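Local coordinates for protein putative NADPH:quinone oxidoreductase (Ralstonia eutropha, PDB 3IUP) that binds NADPH and probably uses it to reduce quinones, as a putative member of the medium-chain dehydrogenase/reductase superfamily, at residues A[157-161]-A[326-330]; A[149-153]-A[333-337]; A[162-166]-A[309-314]. All coordinates share one frame; numbering follows the deposited sequence.

Chain order shows complete nesting: 149-153, 157-161 and 162-166 meet 333-337, 326-330 and 309-314 in reverse sequence. Contact 2 therefore closes the outermost loop, contact 1 the next and contact 3 the innermost, and none crosses another. The innermost loop contains the six-stranded parallel sheet up to its edge strand 304-308. Helix 155-169 serves contacts 1 and 3, meeting helix 320-332 in the former and the start of helix 311-318 in the latter. Neighbouring contacts touch: Val-330 CG1 lies 3.5 Å from Ser-153 O, and Leu-158 CB lies 3.7 Å from Leu-311 CD1. Contacts 1 and 3 both reach NADPH, whereas contact 2 ties the segment before helix 155-169 to the turn that follows helix 320-332.

Contact 1: residues A[157-161]-A[326-330]. With NDP (NADPH dihydro-nicotinamide-adenine-dinucleotide phosphate), chain C.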
# COMPACT_ATOMS: atom_id res chain seq x y z
N PRO A 157 -18.36 14.70 -7.18
CA PRO A 157 -17.56 15.72 -7.83
C PRO A 157 -16.22 16.01 -7.14
O PRO A 157 -15.19 16.19 -7.81
CB PRO A 157 -18.49 16.95 -7.84
CG PRO A 157 -19.85 16.38 -7.90
CD PRO A 157 -19.77 15.12 -7.02
N LEU A 158 -16.21 16.09 -5.81
CA LEU A 158 -14.99 16.45 -5.11
C LEU A 158 -14.04 15.27 -5.10
O LEU A 158 -12.84 15.48 -5.07
CB LEU A 158 -15.22 16.95 -3.70
CG LEU A 158 -15.97 18.26 -3.66
CD1 LEU A 158 -16.34 18.63 -2.19
CD2 LEU A 158 -15.23 19.44 -4.39
N THR A 159 -14.56 14.05 -5.10
CA THR A 159 -13.70 12.89 -5.17
C THR A 159 -13.04 12.85 -6.53
O THR A 159 -11.84 12.60 -6.61
CB THR A 159 -14.45 11.61 -4.87
OG1 THR A 159 -14.97 11.69 -3.52
CG2 THR A 159 -13.59 10.35 -4.97
N ALA A 160 -13.79 13.11 -7.60
CA ALA A 160 -13.20 13.09 -8.94
C ALA A 160 -12.13 14.16 -9.04
O ALA A 160 -11.02 13.89 -9.52
CB ALA A 160 -14.26 13.27 -10.01
N LEU A 161 -12.44 15.36 -8.59
CA LEU A 161 -11.42 16.40 -8.57
C LEU A 161 -10.27 16.02 -7.65
O LEU A 161 -9.10 16.32 -7.95
CB LEU A 161 -12.04 17.74 -8.13
CG LEU A 161 -12.96 18.34 -9.19
CD1 LEU A 161 -13.77 19.45 -8.53
CD2 LEU A 161 -12.16 18.85 -10.40
N LEU A 326 -12.21 24.05 -5.41
CA LEU A 326 -12.78 22.85 -6.05
C LEU A 326 -14.31 22.94 -6.05
O LEU A 326 -14.96 22.72 -7.06
CB LEU A 326 -12.33 21.55 -5.34
CG LEU A 326 -10.82 21.28 -5.26
CD1 LEU A 326 -10.58 19.91 -4.69
CD2 LEU A 326 -10.16 21.49 -6.57
N LYS A 327 -14.87 23.32 -4.92
CA LYS A 327 -16.34 23.49 -4.85
C LYS A 327 -16.87 24.54 -5.84
O LYS A 327 -17.93 24.35 -6.44
CB LYS A 327 -16.77 23.79 -3.44
CG LYS A 327 -16.68 22.60 -2.58
CD LYS A 327 -17.17 22.78 -1.17
CE LYS A 327 -16.32 23.73 -0.37
NZ LYS A 327 -16.58 23.47 1.08
N GLN A 328 -16.14 25.63 -6.01
CA GLN A 328 -16.51 26.64 -6.98
C GLN A 328 -16.52 26.10 -8.42
O GLN A 328 -17.41 26.43 -9.20
CB GLN A 328 -15.57 27.82 -6.87
CG GLN A 328 -15.69 28.55 -5.53
CD GLN A 328 -14.73 29.74 -5.45
OE1 GLN A 328 -13.50 29.57 -5.32
NE2 GLN A 328 -15.28 30.95 -5.52
N ARG A 329 -15.55 25.25 -8.76
CA ARG A 329 -15.57 24.62 -10.07
C ARG A 329 -16.77 23.68 -10.23
O ARG A 329 -17.39 23.60 -11.31
CB ARG A 329 -14.28 23.87 -10.36
CG ARG A 329 -14.42 23.11 -11.67
CD ARG A 329 -13.16 22.58 -12.18
NE ARG A 329 -13.41 21.91 -13.44
CZ ARG A 329 -12.50 21.21 -14.08
NH1 ARG A 329 -11.30 21.05 -13.52
NH2 ARG A 329 -12.80 20.64 -15.24
N VAL A 330 -17.11 22.94 -9.18
CA VAL A 330 -18.28 22.06 -9.24
C VAL A 330 -19.55 22.91 -9.56
O VAL A 330 -20.33 22.56 -10.44
CB VAL A 330 -18.46 21.21 -7.94
CG1 VAL A 330 -19.76 20.44 -7.99
CG2 VAL A 330 -17.26 20.23 -7.73
PA NDP C . -22.33 4.15 -9.27
O1A NDP C . -22.73 5.23 -10.14
O2A NDP C . -23.37 3.42 -8.50
O5B NDP C . -21.55 3.08 -10.27
C5B NDP C . -20.96 1.93 -9.64
C4B NDP C . -20.14 1.21 -10.66
O4B NDP C . -19.57 0.13 -9.97
C3B NDP C . -20.97 0.65 -11.82
O3B NDP C . -20.44 0.91 -13.11
C2B NDP C . -20.94 -0.87 -11.59
O2B NDP C . -20.91 -1.65 -12.79
C1B NDP C . -19.63 -1.02 -10.83
N9A NDP C . -19.59 -2.21 -9.96
C8A NDP C . -20.56 -2.55 -9.03
N7A NDP C . -20.15 -3.64 -8.37
C5A NDP C . -18.91 -4.01 -8.85
C6A NDP C . -18.01 -5.05 -8.55
N6A NDP C . -18.27 -6.04 -7.68
N1A NDP C . -16.81 -5.12 -9.24
C2A NDP C . -16.50 -4.23 -10.22
N3A NDP C . -17.38 -3.21 -10.50
C4A NDP C . -18.56 -3.10 -9.84
O3 NDP C . -21.22 4.53 -8.16
PN NDP C . -20.71 5.97 -7.81
O1N NDP C . -20.23 6.71 -8.95
O2N NDP C . -21.67 6.69 -6.91
O5D NDP C . -19.42 5.57 -6.90
C5D NDP C . -18.25 5.03 -7.54
C4D NDP C . -17.30 4.49 -6.48
O4D NDP C . -16.65 5.64 -5.88
C3D NDP C . -17.93 3.67 -5.34
O3D NDP C . -17.11 2.59 -4.96
C2D NDP C . -17.97 4.69 -4.21
O2D NDP C . -18.03 4.14 -2.90
C1D NDP C . -16.64 5.40 -4.48
N1N NDP C . -16.50 6.68 -3.75
C2N NDP C . -15.56 6.71 -2.77
C3N NDP C . -15.35 7.83 -2.02
C7N NDP C . -14.20 7.89 -1.03
O7N NDP C . -14.14 9.02 -0.22
N7N NDP C . -13.28 6.93 -0.88
C4N NDP C . -15.95 9.12 -2.44
C5N NDP C . -16.97 8.98 -3.54
C6N NDP C . -17.20 7.76 -4.16
P2B NDP C . -21.93 -2.92 -13.00
O1X NDP C . -23.12 -2.40 -13.81
O2X NDP C . -22.39 -3.54 -11.69
O3X NDP C . -21.09 -3.93 -13.81
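Leu-161 divides its two methyls between unlike partners: CD1 sits 3.7 Å from Val-330 CG2, while CD2 lies 3.9 Å from Arg-329 NH1, obliquely beside the guanidinium group. Helices 155-169 and 320-332 meet here with short-segment axes 10.0 Å apart and N-to-C directions 119° from each other, and no hydrogen bond passes between the two segments. Side-chain packing carries the contact, which buries 350 Å² in all.

Several side chains converge on one valine methyl. Pro-157 CB comes within 3.5 Å of Val-330 CG2, the proline and valine side chains crossing at about a right angle, and Leu-158 CD2 approaches Val-330 CG2 a third way at 4.0 Å. The valine has CG1 anti to its backbone N (chi1 174°), which sets CG2 beside that nitrogen, where Pro-157 and Leu-161 can both reach it; Val-330 CG1 also touches Pro-157 CB, at 3.7 Å. On the flank, Leu-158 CD2 rests 3.7 Å from Leu-326 CB and also meets the aliphatic CG of Lys-327, whose amino group heads off from the seam. The extended Arg-329 chain carries its charge past the leucine to a salt bridge with Asp-195, and its NE pairs with Glu-333.

On another side of helix 155-169, Thr-159 OG1 is 3.0 Å from C4N of the NADPH, the carbon from which nicotinamide cofactors give up hydride. That hydroxyl is hydrogen-bonded to Val-155 O, one turn back in the same helix. This helix precedes strand 175-177 of the Rossmann-type cofactor domain, and it has helix 320-332 and the nicotinamide as distinct neighbours. The chemistry implies an apolar helix-helix seam, with the Arg-329 charge probably offset by Asp-195 and Glu-333 at its margin and the cofactor met by a threonine that takes no part in the packing.

Contact 2: residues A[149-153]-A[333-337]; sequences DGASS and ELKTT
Asp-149 and Lys-335 approach with their side chains oblique to each other, and the carboxylate reaches the flank of the lysine as well as its tip: Asp-149 OD2 lies 3.4 Å from Lys-335 NZ, a long salt bridge, and closer still to CE. The lysine chain, extended beyond CG, brings the amino group up to the acid. Both charges have other partners, Thr-146 N for Asp-149 OD2 and Gly-144 O for Lys-335 NZ.

Leu-334 is turned differently. Its chi1 of -174° aims the branch at the backbone of Asp-149, so that Asp-149 O lies 3.6 Å from Leu-334 CG and 3.7 Å from both Leu-334 methyls, CD1 and CD2. Residues 150-153 form a type I beta turn and residues 333-336 another, the latter directly after helix 320-332; the contact sets Asp-149 and the turn after it against the second turn. A water bridges the two backbones, donating to Asp-149 O at 2.8 Å and to Leu-334 O at 2.7 Å.

Ser-153 OG, 3.9 Å from Leu-334 CD1, also donates to Gly-150 O at 2.7 Å; the hydroxyl sits above the Gly-150 carbonyl plane, 35° out of it, and adds a side-chain bond across the 150-153 turn, whose backbone bond is weak.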
# COMPACT_ATOMS: atom_id res chain seq x y z
N ASP A 149 -30.66 18.82 -9.39
CA ASP A 149 -29.42 19.23 -10.06
C ASP A 149 -28.22 19.33 -9.11
O ASP A 149 -27.10 19.11 -9.53
CB ASP A 149 -29.60 20.59 -10.81
CG ASP A 149 -30.57 20.51 -11.98
OD1 ASP A 149 -30.70 19.41 -12.59
OD2 ASP A 149 -31.21 21.53 -12.30
N GLY A 150 -28.45 19.65 -7.85
CA GLY A 150 -27.39 19.80 -6.87
C GLY A 150 -27.27 18.74 -5.81
O GLY A 150 -26.49 18.89 -4.88
N ALA A 151 -28.04 17.68 -5.94
CA ALA A 151 -28.17 16.66 -4.90
C ALA A 151 -26.85 15.94 -4.60
O ALA A 151 -26.65 15.40 -3.51
CB ALA A 151 -29.21 15.66 -5.32
N SER A 152 -26.02 15.88 -5.64
CA SER A 152 -24.78 15.11 -5.62
C SER A 152 -23.60 16.04 -5.80
O SER A 152 -22.66 15.71 -6.51
CB SER A 152 -24.82 14.07 -6.75
OG SER A 152 -25.79 13.05 -6.48
N SER A 153 -23.64 17.21 -5.16
CA SER A 153 -22.62 18.23 -5.40
C SER A 153 -21.28 17.92 -4.72
O SER A 153 -20.25 18.52 -5.08
CB SER A 153 -23.11 19.59 -4.86
OG SER A 153 -24.14 20.06 -5.66
N GLU A 333 -19.73 24.04 -13.22
CA GLU A 333 -19.88 23.00 -14.25
C GLU A 333 -20.86 21.96 -13.76
O GLU A 333 -20.78 20.76 -14.12
CB GLU A 333 -18.52 22.39 -14.57
CG GLU A 333 -17.56 23.41 -15.20
CD GLU A 333 -16.12 22.93 -15.29
OE1 GLU A 333 -15.84 21.70 -15.35
OE2 GLU A 333 -15.23 23.82 -15.32
N LEU A 334 -21.82 22.43 -12.96
CA LEU A 334 -22.72 21.54 -12.25
C LEU A 334 -23.51 20.67 -13.18
O LEU A 334 -23.71 19.49 -12.91
CB LEU A 334 -23.65 22.33 -11.32
CG LEU A 334 -24.54 21.48 -10.42
CD1 LEU A 334 -23.73 20.63 -9.48
CD2 LEU A 334 -25.49 22.40 -9.61
N LYS A 335 -23.97 21.24 -14.29
CA LYS A 335 -24.84 20.51 -15.22
C LYS A 335 -24.09 19.97 -16.43
O LYS A 335 -24.69 19.30 -17.29
CB LYS A 335 -26.00 21.42 -15.66
CG LYS A 335 -27.08 21.68 -14.61
CD LYS A 335 -28.18 22.51 -15.21
CE LYS A 335 -29.29 22.75 -14.25
NZ LYS A 335 -30.25 23.77 -14.74
N THR A 336 -22.79 20.21 -16.50
CA THR A 336 -21.99 19.71 -17.60
C THR A 336 -21.02 18.67 -17.07
O THR A 336 -21.38 17.52 -16.95
CB THR A 336 -21.33 20.86 -18.34
OG1 THR A 336 -20.53 21.61 -17.43
CG2 THR A 336 -22.41 21.77 -18.96
N THR A 337 -19.82 19.09 -16.69
CA THR A 337 -18.80 18.14 -16.20
C THR A 337 -19.31 17.26 -15.04
O THR A 337 -19.04 16.07 -14.98
CB THR A 337 -17.60 18.90 -15.72
OG1 THR A 337 -17.23 19.85 -16.71
CG2 THR A 337 -16.44 17.95 -15.39
O HOH W 1 -26.24 18.70 -12.18

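Contact 3: residues A[162-166]-A[309-314]; sequences GMVET and WLLFPF. With NDP (NADPH dihydro-nicotinamide-adenine-dinucleotide phosphate), chain C; EDO (1,2-ethanediol), chain E.
Thr-166 OG1 is gripped from two directions: it accepts a hydrogen bond from Trp-309 NE1 at 3.1 Å and donates one to Gly-162 O at 2.8 Å. The bond from the indole N-H is fairly straight (156°), and the hydroxyl lies close to the ring plane, at the edge. In this Rossmann-type domain, it joins helix 155-169 to the short link between edge strand 304-308 and helix 311-318. Gly-162 O also accepts the helical N-H of Thr-166, the two donors arriving on opposite faces of the carbonyl plane, which should hold the threonine hydroxyl in place for the indole.

The link and the first residue of the helix bind the cofactor's carboxamide with backbone groups: Trp-309 O accepts from NADPH N7N, and Leu-311 N donates to NADPH O7N, each at 2.8 Å. Such a two-point grip fixes the rotation of the amide. An ethanediol, probably from the crystallisation liquor, covers part of one indole face, while Phe-245 and Tyr-284 meet the tryptophan edge-to-face.

A chi1 of 163° swings the Phe-314 ring away from its own N and across to the helix. Glu-165, whose carboxylate pairs with Arg-322, sets CB at the edge of that ring, 3.6 Å from Phe-314 CZ, and Gly-162 CA lies 3.4 Å from the same Phe-314 CZ.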
# COMPACT_ATOMS: atom_id res chain seq x y z
N GLY A 162 -10.56 15.38 -6.54
CA GLY A 162 -9.52 14.97 -5.63
C GLY A 162 -8.56 13.93 -6.16
O GLY A 162 -7.40 13.89 -5.76
N MSE A 163 -9.05 13.08 -7.05
CA MSE A 163 -8.14 12.13 -7.75
C MSE A 163 -7.12 12.89 -8.58
O MSE A 163 -5.95 12.57 -8.54
CB MSE A 163 -8.96 11.19 -8.65
CG MSE A 163 -9.80 10.35 -7.86
SE MSE A 163 -10.86 9.23 -9.11
CE MSE A 163 -11.62 8.21 -7.81
N VAL A 164 -7.58 13.88 -9.34
CA VAL A 164 -6.67 14.70 -10.12
C VAL A 164 -5.72 15.52 -9.22
O VAL A 164 -4.50 15.58 -9.46
CB VAL A 164 -7.42 15.58 -11.10
CG1 VAL A 164 -6.44 16.53 -11.82
CG2 VAL A 164 -8.18 14.68 -12.10
N GLU A 165 -6.28 16.06 -8.15
CA GLU A 165 -5.45 16.78 -7.16
C GLU A 165 -4.36 15.89 -6.52
O GLU A 165 -3.21 16.29 -6.45
CB GLU A 165 -6.35 17.39 -6.09
CG GLU A 165 -5.60 18.42 -5.19
CD GLU A 165 -5.65 19.83 -5.79
OE1 GLU A 165 -6.10 20.02 -6.93
OE2 GLU A 165 -5.21 20.77 -5.10
N THR A 166 -4.73 14.70 -6.08
CA THR A 166 -3.81 13.74 -5.56
C THR A 166 -2.75 13.32 -6.56
O THR A 166 -1.61 13.26 -6.20
CB THR A 166 -4.55 12.45 -5.07
OG1 THR A 166 -5.51 12.79 -4.05
CG2 THR A 166 -3.59 11.46 -4.47
N TRP A 309 -8.12 5.57 0.47
CA TRP A 309 -8.27 6.98 0.15
C TRP A 309 -9.69 7.39 0.49
O TRP A 309 -10.65 6.72 0.07
CB TRP A 309 -7.97 7.23 -1.34
CG TRP A 309 -7.87 8.64 -1.79
CD1 TRP A 309 -6.73 9.32 -2.08
CD2 TRP A 309 -8.94 9.57 -1.98
NE1 TRP A 309 -7.01 10.56 -2.48
CE2 TRP A 309 -8.37 10.77 -2.41
CE3 TRP A 309 -10.33 9.49 -1.87
CZ2 TRP A 309 -9.11 11.87 -2.75
CZ3 TRP A 309 -11.07 10.59 -2.18
CH2 TRP A 309 -10.47 11.79 -2.62
N LEU A 310 -9.82 8.44 1.28
CA LEU A 310 -11.12 8.99 1.65
C LEU A 310 -11.25 10.48 1.40
O LEU A 310 -10.32 11.27 1.63
CB LEU A 310 -11.39 8.70 3.13
CG LEU A 310 -12.00 7.39 3.58
CD1 LEU A 310 -12.02 7.40 5.13
CD2 LEU A 310 -13.40 7.21 3.00
N LEU A 311 -12.44 10.91 0.99
CA LEU A 311 -12.65 12.29 0.59
C LEU A 311 -12.38 13.28 1.73
O LEU A 311 -11.71 14.31 1.52
CB LEU A 311 -14.10 12.51 0.07
CG LEU A 311 -14.46 13.94 -0.39
CD1 LEU A 311 -13.58 14.50 -1.54
CD2 LEU A 311 -15.99 14.03 -0.76
N PHE A 312 -12.90 13.00 2.91
CA PHE A 312 -12.85 14.01 3.99
C PHE A 312 -11.43 14.26 4.50
O PHE A 312 -11.04 15.39 4.60
CB PHE A 312 -13.84 13.74 5.10
CG PHE A 312 -15.22 14.27 4.80
CD1 PHE A 312 -15.93 13.81 3.71
CD2 PHE A 312 -15.81 15.26 5.61
CE1 PHE A 312 -17.19 14.29 3.41
CE2 PHE A 312 -17.10 15.75 5.33
CZ PHE A 312 -17.78 15.26 4.22
N PRO A 313 -10.67 13.20 4.79
CA PRO A 313 -9.24 13.40 5.08
C PRO A 313 -8.52 14.16 3.97
O PRO A 313 -7.65 14.97 4.25
CB PRO A 313 -8.73 11.98 5.23
CG PRO A 313 -9.91 11.23 5.70
CD PRO A 313 -11.09 11.82 5.04
N PHE A 314 -8.88 13.92 2.70
CA PHE A 314 -8.28 14.66 1.60
C PHE A 314 -8.58 16.16 1.59
O PHE A 314 -7.69 16.97 1.44
CB PHE A 314 -8.64 13.99 0.24
CG PHE A 314 -8.42 14.89 -0.94
CD1 PHE A 314 -7.20 15.01 -1.52
CD2 PHE A 314 -9.45 15.65 -1.42
CE1 PHE A 314 -7.04 15.86 -2.59
CE2 PHE A 314 -9.29 16.51 -2.46
CZ PHE A 314 -8.08 16.62 -3.04
PA NDP C . -22.33 4.15 -9.27
O1A NDP C . -22.73 5.23 -10.14
O2A NDP C . -23.37 3.42 -8.50
O5B NDP C . -21.55 3.08 -10.27
C5B NDP C . -20.96 1.93 -9.64
C4B NDP C . -20.14 1.21 -10.66
O4B NDP C . -19.57 0.13 -9.97
C3B NDP C . -20.97 0.65 -11.82
O3B NDP C . -20.44 0.91 -13.11
C2B NDP C . -20.94 -0.87 -11.59
O2B NDP C . -20.91 -1.65 -12.79
C1B NDP C . -19.63 -1.02 -10.83
N9A NDP C . -19.59 -2.21 -9.96
C8A NDP C . -20.56 -2.55 -9.03
N7A NDP C . -20.15 -3.64 -8.37
C5A NDP C . -18.91 -4.01 -8.85
C6A NDP C . -18.01 -5.05 -8.55
N6A NDP C . -18.27 -6.04 -7.68
N1A NDP C . -16.81 -5.12 -9.24
C2A NDP C . -16.50 -4.23 -10.22
N3A NDP C . -17.38 -3.21 -10.50
C4A NDP C . -18.56 -3.10 -9.84
O3 NDP C . -21.22 4.53 -8.16
PN NDP C . -20.71 5.97 -7.81
O1N NDP C . -20.23 6.71 -8.95
O2N NDP C . -21.67 6.69 -6.91
O5D NDP C . -19.42 5.57 -6.90
C5D NDP C . -18.25 5.03 -7.54
C4D NDP C . -17.30 4.49 -6.48
O4D NDP C . -16.65 5.64 -5.88
C3D NDP C . -17.93 3.67 -5.34
O3D NDP C . -17.11 2.59 -4.96
C2D NDP C . -17.97 4.69 -4.21
O2D NDP C . -18.03 4.14 -2.90
C1D NDP C . -16.64 5.40 -4.48
N1N NDP C . -16.50 6.68 -3.75
C2N NDP C . -15.56 6.71 -2.77
C3N NDP C . -15.35 7.83 -2.02
C7N NDP C . -14.20 7.89 -1.03
O7N NDP C . -14.14 9.02 -0.22
N7N NDP C . -13.28 6.93 -0.88
C4N NDP C . -15.95 9.12 -2.44
C5N NDP C . -16.97 8.98 -3.54
C6N NDP C . -17.20 7.76 -4.16
P2B NDP C . -21.93 -2.92 -13.00
O1X NDP C . -23.12 -2.40 -13.81
O2X NDP C . -22.39 -3.54 -11.69
O3X NDP C . -21.09 -3.93 -13.81
C1 EDO E . -6.72 11.17 1.40
O1 EDO E . -5.69 11.87 2.12
C2 EDO E . -6.55 9.69 1.69
O2 EDO E . -7.49 9.24 2.68